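Local coordinates for CurF (Lyngbya majuscula, PDB 5DP2), which probably forms the cyclopropane ring of curacin A with NADPH, as an unusual enoyl reductase domain of a polyketide synthase, at residues P8-L13 with S114-C119; E83-V88 with V134-I139. One frame throughout, in Å; residues are numbered along the deposited sequence.

Contact 1: P8-L13 with S114-C119; sequences PQPVQL and SSFVIC
Val11 and Ser115 are joined by two hydrogen bonds. Val11 N donates to Ser115 OG at 2.9 Å, and Ser115 N donates to Val11 O, also at 2.9 Å. Ser115 OG sits anti to its own carbonyl carbon (chi1 -53°), which sets the hydroxyl before the Val11 amide, where a backbone carbonyl would serve in a regular strand pair. Next along the chain, Gln12 NE2 donates to Ser114 OG at 2.9 Å, with the hydroxyl in the plane of the amide. The pair Gln12 and Ser114 forms a single beta bridge. A water accepts from Phe116 N and donates to Val11 O. Beyond it, Pro8 CG lies 4.1 Å from Phe116 CZ, and Pro10 CG packs near CE2 of the same ring. Further out, Ser114 OG is also bonded to Asn111 O, while Gln12 OE1 accepts from Arg14 and Arg69. With an alanine in place of Gln12, Ser114 OG would probably lose its amide donor and the two arginines a shared acceptor. The N-terminal segment is thus held to the start of strand 116-119 by two serine hydroxyls, backbone groups and the Gln12 side-chain amide, with prolines against an aromatic ring at the outer end.

Contact 2: E83-V88 with V134-I139; sequences EGVGTV and VEAATI
Glu83 reaches across to the turn Ala136 to Ile139 through two waters, and Val85 packs on the same turn with its methyls. The Glu83 chain can be followed outward. CB points toward the turn, and CG lies between the backbone N and the carbonyl carbon (chi1 57°). From CG the chain runs extended, which carries the carboxylate to the backbone carbonyls of the turn. OE1 accepts a hydrogen bond from each of two waters, both at 2.8 Å. One of these waters also donates to Ala137 O, the other to Thr138 O. OE1 accepts from Met141 N as well, at the start of helix 140-153. OE2 faces other partners: it forms a salt bridge with Lys336 and accepts from Asn49 ND2.

Two residues on, in the conformer given, Val85 CG1 packs against the Ala136-Ala137 peptide, 3.8 Å from Ala137 N, and also meets Ala136 CB. Val85 CG2 is 4.0 Å from Ala137 CB. The turn keeps its own shape, a type I turn. Thr138 OG1 donates to Glu135 O at 2.8 Å, in the carbonyl plane, and accepts from Leu311 N. The contact is buried, and the Glu83 side chain lies about 7 Å from the bound NADP. The two waters, as donors to both sides, bridge a carboxylate and two carbonyls that are all acceptors. Lys336 probably offsets the negative charge there.

How the contacts relate
The centres of the two contacts are about 15 Å apart, and their nearest atoms are about 7 Å apart without touching. Along the chain the order is 8-13, 83-88, 114-119, 134-139, so the segments alternate. Both contacts reach the same mixed sheet: strands 83-91 and 116-119 each pair antiparallel with strand 39-48. Contact 1 is partly buried and joins the N-terminal strand 11-14, which pairs with 25-28 in a separate small sheet, to the residues leading into strand 116-119. Contact 2 is buried, and its Glu83 side chain comes within about 7 Å of NADP. One strand, 39-48, therefore connects the outer N-terminal attachment with the surroundings of the NADP pocket.

Contact 1: P8-L13 with S114-C119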
ATOM      1  N   PRO A   8       8.733  24.344 -11.763  1.00 35.86           N
ATOM      2  CA  PRO A   8       7.285  24.404 -11.526  1.00 27.96           C
ATOM      3  C   PRO A   8       6.881  25.388 -10.415  1.00 23.60           C
ATOM      4  O   PRO A   8       7.717  25.777  -9.595  1.00 33.78           O
ATOM      5  CB  PRO A   8       6.928  22.954 -11.130  1.00 33.58           C
ATOM      6  CG  PRO A   8       8.207  22.351 -10.648  1.00 32.48           C
ATOM      7  CD  PRO A   8       9.297  23.020 -11.441  1.00 36.28           C
ATOM      8  N   GLN A   9       5.606  25.773 -10.387  1.00 19.65           N
ATOM      9  CA  GLN A   9       5.072  26.609  -9.301  1.00 15.94           C
ATOM     10  C   GLN A   9       4.839  25.698  -8.107  1.00 12.78           C
ATOM     11  O   GLN A   9       4.049  24.754  -8.235  1.00 15.59           O
ATOM     12  CB  GLN A   9       3.738  27.270  -9.700  1.00 20.41           C
ATOM     13  CG  GLN A   9       3.758  27.972 -11.046  1.00 22.74           C
ATOM     14  CD  GLN A   9       2.455  27.869 -11.843  1.00 22.47           C
ATOM     15  OE1 GLN A   9       1.552  27.078 -11.546  1.00 26.34           O
ATOM     16  NE2 GLN A   9       2.374  28.667 -12.892  1.00 23.14           N
ATOM     17  N   PRO A  10       5.579  25.890  -6.962  1.00 10.59           N
ATOM     18  CA  PRO A  10       5.432  24.879  -5.883  1.00  8.26           C
ATOM     19  C   PRO A  10       4.032  24.885  -5.298  1.00  7.14           C
ATOM     20  O   PRO A  10       3.484  25.942  -4.926  1.00  7.86           O
ATOM     21  CB  PRO A  10       6.471  25.294  -4.859  1.00 11.80           C
ATOM     22  CG  PRO A  10       7.476  26.101  -5.654  1.00 14.10           C
ATOM     23  CD  PRO A  10       6.678  26.818  -6.688  1.00 12.88           C
ATOM     24  N   VAL A  11       3.483  23.673  -5.190  1.00  6.19           N
ATOM     25  CA  VAL A  11       2.159  23.455  -4.614  1.00  5.79           C
ATOM     26  C   VAL A  11       2.184  22.210  -3.712  1.00  5.37           C
ATOM     27  O   VAL A  11       3.137  21.413  -3.725  1.00  6.06           O
ATOM     28  CB  VAL A  11       1.060  23.323  -5.696  1.00  6.43           C
ATOM     29  CG1 VAL A  11       0.804  24.640  -6.395  1.00  7.81           C
ATOM     30  CG2 VAL A  11       1.399  22.231  -6.703  1.00  7.03           C
ATOM     31  N   GLN A  12       1.110  22.040  -2.954  1.00  5.37           N
ATOM     32  CA  GLN A  12       0.914  20.872  -2.090  1.00  5.23           C
ATOM     33  C   GLN A  12      -0.580  20.560  -2.042  1.00  5.29           C
ATOM     34  O   GLN A  12      -1.400  21.480  -1.913  1.00  6.02           O
ATOM     35  CB  GLN A  12       1.456  21.118  -0.685  1.00  5.38           C
ATOM     36  CG  GLN A  12       1.252  19.938   0.258  1.00  5.31           C
ATOM     37  CD  GLN A  12       1.999  20.154   1.556  1.00  5.41           C
ATOM     38  OE1 GLN A  12       1.511  20.839   2.465  1.00  6.16           O
ATOM     39  NE2 GLN A  12       3.197  19.603   1.638  1.00  5.86           N
ATOM     40  N   LEU A  13      -0.928  19.279  -2.128  1.00  5.24           N
ATOM     41  CA  LEU A  13      -2.342  18.871  -2.109  1.00  5.50           C
ATOM     42  C   LEU A  13      -2.872  18.988  -0.680  1.00  5.53           C
ATOM     43  O   LEU A  13      -2.298  18.464   0.269  1.00  5.75           O
ATOM     44  CB  LEU A  13      -2.441  17.422  -2.611  1.00  5.35           C
ATOM     45  CG  LEU A  13      -3.861  16.938  -2.912  1.00  6.26           C
ATOM     46  CD1 LEU A  13      -4.453  17.679  -4.079  1.00  7.62           C
ATOM     47  CD2 LEU A  13      -3.804  15.435  -3.203  1.00  6.54           C
ATOM     48  N   SER A 114       3.153  16.797  -3.364  1.00  5.34           N
ATOM     49  CA  SER A 114       3.770  18.117  -3.263  1.00  5.55           C
ATOM     50  C   SER A 114       4.742  18.234  -4.422  1.00  5.37           C
ATOM     51  O   SER A 114       5.323  17.239  -4.847  1.00  6.39           O
ATOM     52  CB  SER A 114       4.585  18.276  -1.977  1.00  6.06           C
ATOM     53  OG  SER A 114       3.813  18.104  -0.804  1.00  6.42           O
ATOM     54  N   SER A 115       5.005  19.454  -4.881  1.00  5.45           N
ATOM     55  CA  SER A 115       5.999  19.619  -5.930  1.00  5.71           C
ATOM     56  C   SER A 115       7.392  19.185  -5.461  1.00  5.46           C
ATOM     57  O   SER A 115       8.148  18.543  -6.219  1.00  5.85           O
ATOM     58  CB  SER A 115       6.051  21.078  -6.370  1.00  6.45           C
ATOM     59  OG  SER A 115       4.769  21.575  -6.718  1.00  6.98           O
ATOM     60  N   PHE A 116       7.738  19.565  -4.232  1.00  5.64           N
ATOM     61  CA  PHE A 116       9.036  19.280  -3.637  1.00  6.34           C
ATOM     62  C   PHE A 116       8.815  18.741  -2.228  1.00  6.34           C
ATOM     63  O   PHE A 116       7.917  19.224  -1.531  1.00  8.25           O
ATOM     64  CB  PHE A 116       9.919  20.522  -3.559  1.00  7.42           C
ATOM     65  CG  PHE A 116      10.217  21.117  -4.920  1.00  7.59           C
ATOM     66  CD1 PHE A 116      11.269  20.648  -5.699  1.00  7.50           C
ATOM     67  CD2 PHE A 116       9.425  22.129  -5.435  1.00  8.65           C
ATOM     68  CE1 PHE A 116      11.504  21.166  -6.958  1.00  8.17           C
ATOM     69  CE2 PHE A 116       9.655  22.643  -6.686  1.00  9.62           C
ATOM     70  CZ  PHE A 116      10.698  22.168  -7.451  1.00  9.53           C
ATOM     71  N   VAL A 117       9.619  17.748  -1.832  1.00  5.89           N
ATOM     72  CA  VAL A 117       9.615  17.204  -0.483  1.00  5.66           C
ATOM     73  C   VAL A 117      11.019  17.351   0.090  1.00  5.66           C
ATOM     74  O   VAL A 117      11.976  16.928  -0.541  1.00  7.02           O
ATOM     75  CB  VAL A 117       9.176  15.725  -0.474  1.00  6.29           C
ATOM     76  CG1 VAL A 117       9.421  15.079   0.893  1.00  7.59           C
ATOM     77  CG2 VAL A 117       7.702  15.593  -0.836  1.00  7.73           C
ATOM     78  N   ILE A 118      11.107  17.907   1.302  1.00  6.46           N
ATOM     79  CA  ILE A 118      12.385  17.940   2.039  1.00  7.37           C
ATOM     80  C   ILE A 118      12.305  16.889   3.125  1.00  7.85           C
ATOM     81  O   ILE A 118      11.418  16.906   3.957  1.00 11.23           O
ATOM     82  CB  ILE A 118      12.717  19.355   2.541  1.00 10.34           C
ATOM     83  CG1 ILE A 118      12.916  20.277   1.319  1.00 12.11           C
ATOM     84  CG2 ILE A 118      13.961  19.345   3.394  1.00 11.83           C
ATOM     85  CD1 ILE A 118      13.250  21.722   1.646  1.00 14.36           C
ATOM     86  N   CYS A 119      13.271  15.989   3.144  1.00  7.00           N
ATOM     87  CA  CYS A 119      13.274  14.908   4.104  1.00  8.00           C
ATOM     88  C   CYS A 119      14.683  14.547   4.505  1.00  7.62           C
ATOM     89  O   CYS A 119      15.638  15.173   4.110  1.00  9.71           O
ATOM     90  CB  CYS A 119      12.517  13.711   3.559  1.00 11.05           C
ATOM     91  SG  CYS A 119      13.216  12.994   2.094  1.00 13.13           S
TER
HETATM   92  O   HOH W   1       6.051  21.876  -2.866  1.00  9.33           O

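Contact 2: E83-V88 with V134-I139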
ATOM      1  N   GLU A  83       3.885   7.550  -0.182  1.00  4.92           N
ATOM      2  CA  GLU A  83       4.939   6.945  -0.969  1.00  5.01           C
ATOM      3  C   GLU A  83       5.043   7.784  -2.241  1.00  4.85           C
ATOM      4  O   GLU A  83       4.102   8.493  -2.612  1.00  5.50           O
ATOM      5  CB  GLU A  83       4.586   5.485  -1.337  1.00  5.53           C
ATOM      6  CG  GLU A  83       3.254   5.366  -2.085  1.00  6.13           C
ATOM      7  CD  GLU A  83       2.872   3.954  -2.517  1.00  5.63           C
ATOM      8  OE1 GLU A  83       3.806   3.192  -2.899  1.00  5.87           O
ATOM      9  OE2 GLU A  83       1.660   3.639  -2.486  1.00  6.61           O
ATOM     10  N   GLY A  84       6.169   7.690  -2.926  1.00  5.67           N
ATOM     11  CA  GLY A  84       6.293   8.263  -4.244  1.00  6.01           C
ATOM     12  C   GLY A  84       7.694   8.150  -4.770  1.00  5.26           C
ATOM     13  O   GLY A  84       8.540   7.473  -4.147  1.00  6.04           O
ATOM     14  N   VAL A  85       7.940   8.780  -5.919  1.00  5.17           N
ATOM     15  CA  VAL A  85       9.254   8.704  -6.563  0.71  5.13           C
ATOM     16  C   VAL A  85       9.611  10.051  -7.142  1.00  5.06           C
ATOM     17  O   VAL A  85       8.731  10.836  -7.528  1.00  6.46           O
ATOM     18  CB  VAL A  85       9.305   7.634  -7.693  0.71  6.22           C
ATOM     19  CG1 VAL A  85       9.047   6.238  -7.155  0.71  6.95           C
ATOM     20  CG2 VAL A  85       8.338   7.967  -8.807  0.71  6.91           C
ATOM     21  N   GLY A  86      10.908  10.343  -7.190  1.00  5.45           N
ATOM     22  CA  GLY A  86      11.337  11.578  -7.818  1.00  5.91           C
ATOM     23  C   GLY A  86      12.835  11.671  -7.908  1.00  5.85           C
ATOM     24  O   GLY A  86      13.559  10.663  -7.840  1.00  6.40           O
ATOM     25  N   THR A  87      13.298  12.901  -8.106  1.00  6.20           N
ATOM     26  CA  THR A  87      14.701  13.182  -8.397  1.00  6.62           C
ATOM     27  C   THR A  87      15.253  14.147  -7.367  1.00  6.03           C
ATOM     28  O   THR A  87      14.631  15.173  -7.072  1.00  6.62           O
ATOM     29  CB  THR A  87      14.836  13.821  -9.787  1.00  8.79           C
ATOM     30  OG1 THR A  87      14.167  12.977 -10.744  1.00 11.90           O
ATOM     31  CG2 THR A  87      16.289  14.035 -10.186  1.00 10.33           C
ATOM     32  N   VAL A  88      16.417  13.829  -6.796  1.00  6.38           N
ATOM     33  CA  VAL A  88      17.064  14.757  -5.855  1.00  6.28           C
ATOM     34  C   VAL A  88      17.486  16.027  -6.617  1.00  6.42           C
ATOM     35  O   VAL A  88      18.230  15.949  -7.603  1.00  7.70           O
ATOM     36  CB  VAL A  88      18.279  14.072  -5.204  1.00  6.90           C
ATOM     37  CG1 VAL A  88      19.053  15.060  -4.322  1.00  7.57           C
ATOM     38  CG2 VAL A  88      17.836  12.878  -4.383  1.00  7.24           C
ATOM     39  N   VAL A 134       6.837   6.128 -13.272  1.00  7.06           N
ATOM     40  CA  VAL A 134       5.478   5.646 -13.019  0.63  6.88           C
ATOM     41  C   VAL A 134       5.480   4.187 -12.566  1.00  6.59           C
ATOM     42  O   VAL A 134       4.762   3.812 -11.654  1.00  7.34           O
ATOM     43  CB  VAL A 134       4.610   5.870 -14.265  0.63  7.48           C
ATOM     44  CG1 VAL A 134       3.335   5.053 -14.187  0.63  8.20           C
ATOM     45  CG2 VAL A 134       4.276   7.356 -14.399  0.63  8.67           C
ATOM     46  N   GLU A 135       6.295   3.346 -13.219  1.00  6.37           N
ATOM     47  CA  GLU A 135       6.404   1.950 -12.789  0.51  6.55           C
ATOM     48  C   GLU A 135       6.899   1.832 -11.358  1.00  5.99           C
ATOM     49  O   GLU A 135       6.367   1.080 -10.546  1.00  6.31           O
ATOM     50  CB  GLU A 135       7.354   1.185 -13.713  0.51  7.31           C
ATOM     51  CG  GLU A 135       6.738   0.799 -15.042  0.51  7.87           C
ATOM     52  CD  GLU A 135       7.715   0.126 -15.987  0.51  9.16           C
ATOM     53  OE1 GLU A 135       8.897   0.551 -16.063  0.51  9.49           O
ATOM     54  OE2 GLU A 135       7.265  -0.805 -16.694  0.51 12.70           O
ATOM     55  N   ALA A 136       7.950   2.584 -11.047  1.00  6.17           N
ATOM     56  CA  ALA A 136       8.529   2.520  -9.708  1.00  6.02           C
ATOM     57  C   ALA A 136       7.567   3.036  -8.644  1.00  5.49           C
ATOM     58  O   ALA A 136       7.621   2.606  -7.504  1.00  6.19           O
ATOM     59  CB  ALA A 136       9.862   3.252  -9.642  1.00  6.79           C
ATOM     60  N   ALA A 137       6.675   3.953  -9.046  1.00  5.82           N
ATOM     61  CA  ALA A 137       5.666   4.518  -8.137  1.00  5.84           C
ATOM     62  C   ALA A 137       4.640   3.488  -7.702  1.00  5.52           C
ATOM     63  O   ALA A 137       3.875   3.774  -6.781  1.00  6.62           O
ATOM     64  CB  ALA A 137       4.981   5.709  -8.777  1.00  6.96           C
ATOM     65  N   THR A 138       4.601   2.307  -8.333  1.00  5.25           N
ATOM     66  CA  THR A 138       3.670   1.275  -7.893  1.00  5.44           C
ATOM     67  C   THR A 138       4.198   0.433  -6.745  1.00  5.51           C
ATOM     68  O   THR A 138       3.445  -0.386  -6.212  1.00  6.69           O
ATOM     69  CB  THR A 138       3.270   0.338  -9.059  1.00  5.60           C
ATOM     70  OG1 THR A 138       4.361  -0.533  -9.409  1.00  5.80           O
ATOM     71  CG2 THR A 138       2.747   1.068 -10.250  1.00  6.37           C
ATOM     72  N   ILE A 139       5.469   0.594  -6.353  1.00  5.30           N
ATOM     73  CA  ILE A 139       6.124  -0.422  -5.521  1.00  5.74           C
ATOM     74  C   ILE A 139       5.899  -0.300  -4.015  1.00  5.26           C
ATOM     75  O   ILE A 139       5.515  -1.270  -3.371  1.00  5.63           O
ATOM     76  CB  ILE A 139       7.659  -0.450  -5.812  1.00  6.44           C
ATOM     77  CG1 ILE A 139       7.916  -0.898  -7.247  1.00  7.51           C
ATOM     78  CG2 ILE A 139       8.371  -1.337  -4.797  1.00  7.12           C
ATOM     79  CD1 ILE A 139       9.363  -0.814  -7.673  1.00  8.75           C
TER
HETATM   80  O   HOH W   2       2.610   0.755  -3.742  1.00  5.38           O
HETATM   81  O   HOH W   3       5.260   4.829  -4.609  1.00  7.88           O